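Local coordinates for CalG4 (Micromonospora echinospora, PDB 3IA7), which has the two-domain GT-B fold, with a parallel Rossmann-like sheet in each half, and is seen with bound calcium ions, at residues 233-238 and 289-294; 293-298 and 311-316; 340-345 and 371-376. All blocks are in the same frame, centred on the assembly; numbering follows the deposited sequence. Where two conformers were deposited one is given.

Contact 1. Residues 233-238 and 289-294; sequences VLLVSL and IPFHSV
Strand 233-237 passes the start of helix 291-295 with its closest backbone approach between L235 and V294, whose CA atoms are 6.9 Å apart. Along the strand the odd-numbered residues point at the helix, and these make the contact. V233 and V294 each hold CG1 anti to the backbone N, which carries the two methyls across the gap until they meet, CG1 to CG1, at 4.1 Å. The same V294 CG1 also lies 4.0 Å from L235 CB, so a single branched residue touches two successive helix-facing residues of the strand, V233 and L235. L235 then divides its methyls: CD2 reaches F291 CD1 at 3.8 Å, with the two side chains crossing at about a right angle, while CD1 approaches CG2 of I289 at 4.4 Å. Compact, branched residues suit this place because they fill the narrow layer between sheet and helix from several directions. The far end of the F291 ring belongs to S237, whose OG comes obliquely to within 3.1 Å of F291 CZ. Serine is small enough to leave room for the ring at this level. Just ahead of the helix, with P290 at its N-cap position, I289 faces the second subunit: its backbone N hydrogen-bonds OE1 of Q221 of the second subunit, and its side chain packs on W288 of that subunit. With no polar link between the two segments, their cohesion is hydrophobic and rests on the fit of valine, leucine and phenylalanine, while the hydroxyl of S237, beside the ring, also has a weak bond from G239 N.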
# COMPACT_ATOMS: atom_id res chain seq x y z
N VAL A 233 -9.82 -18.74 -8.54
CA VAL A 233 -9.39 -17.50 -9.18
C VAL A 233 -7.89 -17.63 -9.51
O VAL A 233 -7.09 -18.09 -8.69
CB VAL A 233 -9.63 -16.25 -8.29
CG1 VAL A 233 -9.03 -14.97 -8.96
CG2 VAL A 233 -11.16 -16.01 -8.02
N LEU A 234 -7.53 -17.24 -10.73
CA LEU A 234 -6.15 -17.12 -11.14
C LEU A 234 -5.80 -15.68 -11.41
O LEU A 234 -6.52 -14.98 -12.16
CB LEU A 234 -5.89 -17.97 -12.39
CG LEU A 234 -4.49 -17.86 -13.04
CD1 LEU A 234 -3.33 -18.42 -12.15
CD2 LEU A 234 -4.47 -18.52 -14.39
N LEU A 235 -4.69 -15.20 -10.82
CA LEU A 235 -4.13 -13.91 -11.24
C LEU A 235 -2.97 -14.16 -12.19
O LEU A 235 -2.07 -14.96 -11.90
CB LEU A 235 -3.65 -13.07 -10.03
CG LEU A 235 -2.92 -11.71 -10.32
CD1 LEU A 235 -3.80 -10.81 -11.10
CD2 LEU A 235 -2.53 -11.01 -9.03
N VAL A 236 -3.00 -13.48 -13.31
CA VAL A 236 -1.93 -13.54 -14.29
C VAL A 236 -1.31 -12.14 -14.44
O VAL A 236 -2.01 -11.14 -14.72
CB VAL A 236 -2.44 -13.96 -15.70
CG1 VAL A 236 -1.22 -13.99 -16.67
CG2 VAL A 236 -3.15 -15.31 -15.63
N SER A 237 0.00 -12.05 -14.27
CA SER A 237 0.65 -10.73 -14.42
C SER A 237 2.06 -10.89 -14.91
O SER A 237 2.76 -11.75 -14.42
CB SER A 237 0.67 -10.04 -13.05
OG SER A 237 1.23 -8.75 -13.18
N LEU A 238 2.52 -10.05 -15.84
CA LEU A 238 3.92 -10.10 -16.28
C LEU A 238 4.67 -8.82 -15.93
O LEU A 238 5.75 -8.56 -16.45
CB LEU A 238 4.01 -10.31 -17.80
CG LEU A 238 3.47 -11.63 -18.40
CD1 LEU A 238 3.81 -11.67 -19.92
CD2 LEU A 238 4.04 -12.83 -17.68
N ILE A 289 -4.84 -3.55 -11.89
CA ILE A 289 -5.83 -4.18 -11.02
C ILE A 289 -5.28 -4.06 -9.59
O ILE A 289 -4.07 -3.97 -9.42
CB ILE A 289 -6.11 -5.64 -11.49
CG1 ILE A 289 -7.30 -6.25 -10.74
CG2 ILE A 289 -4.89 -6.56 -11.30
CD1 ILE A 289 -8.52 -5.41 -10.83
N PRO A 290 -6.15 -4.07 -8.54
CA PRO A 290 -5.46 -4.07 -7.24
C PRO A 290 -5.02 -5.49 -6.91
O PRO A 290 -5.88 -6.36 -6.68
CB PRO A 290 -6.53 -3.53 -6.26
CG PRO A 290 -7.89 -3.79 -6.95
CD PRO A 290 -7.63 -4.16 -8.39
N PHE A 291 -3.69 -5.75 -6.94
CA PHE A 291 -3.20 -7.13 -6.79
C PHE A 291 -3.68 -7.77 -5.50
O PHE A 291 -4.10 -8.90 -5.53
CB PHE A 291 -1.66 -7.31 -6.90
CG PHE A 291 -1.11 -7.24 -8.29
CD1 PHE A 291 -1.94 -7.31 -9.41
CD2 PHE A 291 0.26 -7.11 -8.49
CE1 PHE A 291 -1.41 -7.23 -10.69
CE2 PHE A 291 0.80 -7.03 -9.79
CZ PHE A 291 -0.05 -7.09 -10.90
N HIS A 292 -3.63 -7.03 -4.38
CA HIS A 292 -3.98 -7.62 -3.09
C HIS A 292 -5.42 -8.16 -3.04
O HIS A 292 -5.65 -9.23 -2.50
CB HIS A 292 -3.75 -6.66 -1.92
CG HIS A 292 -3.63 -7.36 -0.60
ND1 HIS A 292 -2.97 -8.57 -0.46
CD2 HIS A 292 -4.09 -7.04 0.63
CE1 HIS A 292 -3.02 -8.96 0.80
NE2 HIS A 292 -3.69 -8.05 1.49
N SER A 293 -6.36 -7.41 -3.62
CA SER A 293 -7.78 -7.79 -3.59
C SER A 293 -7.96 -9.07 -4.39
O SER A 293 -8.70 -10.00 -4.00
CB SER A 293 -8.66 -6.67 -4.19
OG SER A 293 -8.32 -5.42 -3.57
N VAL A 294 -7.25 -9.16 -5.50
CA VAL A 294 -7.37 -10.39 -6.33
C VAL A 294 -6.65 -11.54 -5.63
O VAL A 294 -7.22 -12.64 -5.49
CB VAL A 294 -6.91 -10.17 -7.75
CG1 VAL A 294 -7.06 -11.44 -8.60
CG2 VAL A 294 -7.68 -8.99 -8.35

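Contact 2. Residues 293-298 and 311-316; sequences SVLAHA and LEAFAA. With CA (calcium ion), chain E.
L295 carries CG anti to its carbonyl carbon (chi1 -72°), which directs its side chain at the other helix, and E312 has CG anti to the backbone N and a chain bent at chi2, which lays its methylene across the leucine. The two side chains cross at about a right angle, with L295 CD1 3.8 Å from E312 CG. It is the methylene of E312, not its carboxylate, that serves the apolar contact. The other L295 methyl, CD2, faces A313 CB at 4.5 Å. Nearer the main chain, L295 CB lies 3.8 Å from CB of A316, just past the end of the second helix. The small methyls of A313 and A316 let the leucine lie close to the second helix; the CA atoms of A296 and A316 are 5.9 Å apart.

Beyond this packing, H297 turns to a calcium ion. Its ND1 donates to O of S293 at 2.7 Å, nearly along the C=O axis and close to the ring plane, although the N-H...O angle of 140° shows a bent bond. That bond helps fix the rotation of the imidazole, so that NE2 meets the calcium in the ring plane at 2.6 Å. Two waters also bind the ion, with Q225 OE1 and, from the second subunit, L42 O and E46 OE2; the site therefore bridges the two chains.

Within the fold, V294 and L295 lie against strand 233-237, A313 and F314 rest on L320 of strand 320-322, and F314 reaches on to V373, M376 and I380 of helix 367-381.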
# COMPACT_ATOMS: atom_id res chain seq x y z
N SER A 293 -6.36 -7.41 -3.62
CA SER A 293 -7.78 -7.79 -3.59
C SER A 293 -7.96 -9.07 -4.39
O SER A 293 -8.70 -10.00 -4.00
CB SER A 293 -8.66 -6.67 -4.19
OG SER A 293 -8.32 -5.42 -3.57
N VAL A 294 -7.25 -9.16 -5.50
CA VAL A 294 -7.37 -10.39 -6.33
C VAL A 294 -6.65 -11.54 -5.63
O VAL A 294 -7.22 -12.64 -5.49
CB VAL A 294 -6.91 -10.17 -7.75
CG1 VAL A 294 -7.06 -11.44 -8.60
CG2 VAL A 294 -7.68 -8.99 -8.35
N LEU A 295 -5.42 -11.30 -5.16
CA LEU A 295 -4.62 -12.37 -4.49
C LEU A 295 -5.33 -12.90 -3.28
O LEU A 295 -5.21 -14.09 -2.95
CB LEU A 295 -3.19 -11.93 -4.10
CG LEU A 295 -2.24 -11.78 -5.31
CD1 LEU A 295 -0.99 -10.92 -5.03
CD2 LEU A 295 -1.87 -13.11 -5.91
N ALA A 296 -6.06 -12.04 -2.56
CA ALA A 296 -6.78 -12.53 -1.37
C ALA A 296 -7.77 -13.66 -1.69
O ALA A 296 -8.14 -14.40 -0.81
CB ALA A 296 -7.48 -11.36 -0.58
N HIS A 297 -8.23 -13.77 -2.95
CA HIS A 297 -9.19 -14.79 -3.37
C HIS A 297 -8.53 -15.84 -4.26
O HIS A 297 -9.14 -16.84 -4.61
CB HIS A 297 -10.38 -14.17 -4.12
CG HIS A 297 -11.08 -13.10 -3.35
ND1 HIS A 297 -10.70 -11.78 -3.41
CD2 HIS A 297 -12.10 -13.15 -2.46
CE1 HIS A 297 -11.46 -11.06 -2.60
NE2 HIS A 297 -12.34 -11.87 -2.02
N ALA A 298 -7.29 -15.59 -4.70
CA ALA A 298 -6.66 -16.43 -5.71
C ALA A 298 -6.24 -17.84 -5.20
O ALA A 298 -5.78 -17.97 -4.07
CB ALA A 298 -5.44 -15.71 -6.35
N LEU A 311 6.88 -12.11 -3.60
CA LEU A 311 6.62 -11.86 -2.16
C LEU A 311 5.17 -11.32 -1.95
O LEU A 311 4.53 -11.59 -0.93
CB LEU A 311 7.68 -10.89 -1.63
CG LEU A 311 9.14 -11.42 -1.53
CD1 LEU A 311 10.09 -10.37 -0.91
CD2 LEU A 311 9.28 -12.72 -0.79
N GLU A 312 4.67 -10.57 -2.93
CA GLU A 312 3.26 -10.16 -2.91
C GLU A 312 2.32 -11.38 -2.89
O GLU A 312 1.39 -11.43 -2.05
CB GLU A 312 2.94 -9.33 -4.14
CG GLU A 312 1.72 -8.49 -4.00
CD GLU A 312 2.09 -7.14 -3.51
OE1 GLU A 312 2.58 -6.32 -4.35
OE2 GLU A 312 1.93 -6.88 -2.29
N ALA A 313 2.55 -12.34 -3.80
CA ALA A 313 1.81 -13.61 -3.85
C ALA A 313 1.96 -14.37 -2.52
O ALA A 313 0.96 -14.75 -1.87
CB ALA A 313 2.27 -14.52 -5.06
N PHE A 314 3.20 -14.51 -2.04
CA PHE A 314 3.34 -15.25 -0.80
C PHE A 314 2.72 -14.54 0.43
O PHE A 314 2.21 -15.23 1.28
CB PHE A 314 4.80 -15.56 -0.54
CG PHE A 314 5.42 -16.45 -1.60
CD1 PHE A 314 4.64 -17.32 -2.39
CD2 PHE A 314 6.78 -16.39 -1.80
CE1 PHE A 314 5.23 -18.15 -3.35
CE2 PHE A 314 7.39 -17.18 -2.72
CZ PHE A 314 6.63 -18.06 -3.53
N ALA A 315 2.75 -13.19 0.49
CA ALA A 315 2.07 -12.42 1.57
C ALA A 315 0.60 -12.85 1.70
O ALA A 315 0.03 -12.81 2.77
CB ALA A 315 2.12 -10.89 1.31
N ALA A 316 0.01 -13.24 0.57
CA ALA A 316 -1.38 -13.68 0.58
C ALA A 316 -1.55 -15.21 0.63
O ALA A 316 -2.68 -15.72 0.49
CB ALA A 316 -2.16 -13.07 -0.62
CA CA E . -14.11 -10.84 -0.50
O HOH W 1 -14.24 -12.68 0.89
O HOH W 2 -15.71 -12.25 -1.49

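Contact 3. Residues 340-345 and 371-376; sequences LGLGSV and ERVRRM
L342 and V373 lie at the tight centre of this contact, their CA atoms 5.6 Å apart where the turn leading into strand 343-345 runs beside helix 367-381. L342 sends its two methyls different ways. CD2 rests on the helix backbone, 3.6 Å from R372 O, and is also near CB of that arginine; CD1 reaches CE of M376 at 3.9 Å. M376, present as selenomethionine, bends at chi2 and chi3, which brings its methyl back under both leucines, for L340 CD1 is only slightly farther from the same CE. A long, flexible side chain is well suited to this, since it can fit its end against two branched neighbours. V373 adds its CG2, which packs on L342 CD2 at 4.0 Å and also comes within 3.5 Å of the carbonyl O of L342. F314 of helix 307-315 touches L342, V373 and M376 and so shares this buried part.

The solvent side is polar and rests on one arginine. R372 bends at chi3, and its guanidinium offers its edge to the carbonyl O of G341. NE donates at 2.8 Å with a fairly straight N-H...O angle of 159°, although it stands above the carbonyl plane. NH2 donates at 3.1 Å to the same atom, in the carbonyl plane on a lone pair and with a more bent hydrogen bond. G341 ends helix 331-339 in a Schellman motif; with no side chain, it takes the positive phi (69°) easily and lets the arginine come close to its carbonyl.

Two donors from one cation on one carbonyl hold the guanidinium side-on and probably polarise that oxygen, so a charged clasp outside complements the apolar packing inside.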
# COMPACT_ATOMS: atom_id res chain seq x y z
N LEU A 340 12.87 -23.75 -3.12
CA LEU A 340 12.11 -23.88 -1.91
C LEU A 340 10.78 -24.64 -2.08
O LEU A 340 10.04 -24.82 -1.10
CB LEU A 340 11.83 -22.48 -1.30
CG LEU A 340 13.12 -21.75 -0.85
CD1 LEU A 340 12.77 -20.42 -0.28
CD2 LEU A 340 13.81 -22.63 0.19
N GLY A 341 10.43 -24.98 -3.30
CA GLY A 341 9.14 -25.69 -3.54
C GLY A 341 7.93 -24.83 -3.30
O GLY A 341 6.92 -25.32 -2.78
N LEU A 342 8.02 -23.53 -3.63
CA LEU A 342 6.92 -22.58 -3.39
C LEU A 342 6.17 -22.27 -4.68
O LEU A 342 5.23 -21.46 -4.71
CB LEU A 342 7.46 -21.24 -2.83
CG LEU A 342 8.28 -21.40 -1.55
CD1 LEU A 342 8.93 -20.03 -1.19
CD2 LEU A 342 7.34 -21.87 -0.40
N GLY A 343 6.61 -22.90 -5.77
CA GLY A 343 6.01 -22.69 -7.09
C GLY A 343 6.64 -23.64 -8.12
O GLY A 343 7.68 -24.27 -7.87
N SER A 344 6.00 -23.71 -9.27
CA SER A 344 6.54 -24.41 -10.42
C SER A 344 6.94 -23.39 -11.51
O SER A 344 6.71 -22.17 -11.38
CB SER A 344 5.50 -25.40 -10.93
OG SER A 344 4.36 -24.71 -11.39
N VAL A 345 7.57 -23.88 -12.56
CA VAL A 345 8.05 -23.04 -13.63
C VAL A 345 7.60 -23.62 -14.97
O VAL A 345 7.63 -24.83 -15.17
CB VAL A 345 9.59 -22.88 -13.55
CG1 VAL A 345 10.33 -24.22 -13.76
CG2 VAL A 345 10.09 -21.83 -14.55
N GLU A 371 1.15 -25.85 1.72
CA GLU A 371 1.69 -25.78 3.08
C GLU A 371 3.02 -25.00 3.22
O GLU A 371 3.15 -24.20 4.17
CB GLU A 371 1.83 -27.17 3.70
CG GLU A 371 2.12 -27.15 5.21
CD GLU A 371 1.09 -26.38 6.09
OE1 GLU A 371 -0.04 -26.02 5.65
OE2 GLU A 371 1.42 -26.14 7.27
N ARG A 372 3.96 -25.20 2.30
CA ARG A 372 5.22 -24.44 2.31
C ARG A 372 4.94 -22.94 2.06
O ARG A 372 5.54 -22.06 2.71
CB ARG A 372 6.19 -24.98 1.27
CG ARG A 372 6.76 -26.36 1.63
CD ARG A 372 7.87 -26.78 0.72
NE ARG A 372 7.44 -27.07 -0.64
CZ ARG A 372 7.09 -28.28 -1.09
NH1 ARG A 372 7.11 -29.34 -0.29
NH2 ARG A 372 6.74 -28.43 -2.36
N VAL A 373 3.99 -22.66 1.17
CA VAL A 373 3.61 -21.27 0.90
C VAL A 373 2.94 -20.61 2.16
O VAL A 373 3.15 -19.42 2.48
CB VAL A 373 2.75 -21.15 -0.40
CG1 VAL A 373 2.26 -19.72 -0.56
CG2 VAL A 373 3.60 -21.53 -1.64
N ARG A 374 2.11 -21.38 2.85
CA ARG A 374 1.49 -20.86 4.07
C ARG A 374 2.54 -20.54 5.17
O ARG A 374 2.42 -19.53 5.86
CB ARG A 374 0.42 -21.81 4.57
CG ARG A 374 -0.81 -21.66 3.71
CD ARG A 374 -1.97 -22.40 4.25
NE ARG A 374 -3.03 -22.45 3.25
CZ ARG A 374 -3.98 -23.37 3.26
NH1 ARG A 374 -3.97 -24.30 4.20
NH2 ARG A 374 -4.93 -23.37 2.34
N ARG A 375 3.57 -21.38 5.28
CA ARG A 375 4.71 -21.09 6.18
C ARG A 375 5.44 -19.84 5.74
O ARG A 375 5.81 -18.98 6.57
CB ARG A 375 5.66 -22.31 6.27
CG ARG A 375 5.13 -23.45 7.17
CD ARG A 375 5.97 -23.59 8.49
NE ARG A 375 6.11 -25.00 8.91
CZ ARG A 375 7.14 -25.49 9.60
NH1 ARG A 375 8.16 -24.71 9.98
NH2 ARG A 375 7.17 -26.78 9.91
N MSE A 376 5.62 -19.68 4.43
CA MSE A 376 6.26 -18.44 3.90
C MSE A 376 5.41 -17.20 4.18
O MSE A 376 5.94 -16.14 4.48
CB MSE A 376 6.55 -18.53 2.37
CG MSE A 376 7.23 -17.24 1.79
SE MSE A 376 8.97 -16.89 2.68
CE MSE A 376 10.12 -18.29 2.06

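Overall arrangement
All three contacts lie in the C-terminal half of the GT-B fold, around its six-stranded parallel sheet; contact 2 begins where contact 1 ends, and contact 3 comes later in the chain. Contacts 1 and 2, centres 7 Å apart, share S293 and V294 of helix 291-295, and L235 CD2 touches L295 CG at 3.8 Å. Contact 3, 13 Å from contact 2 between centres, joins it through F314, whose CZ is 3.4 Å from L342 CB. Contacts 1 and 3, centres 18 Å apart, do not touch. Helix packing thus runs from central strand 233-237 to the turn that leads into outermost strand 343-345, while contacts 1 and 2 also meet the second subunit.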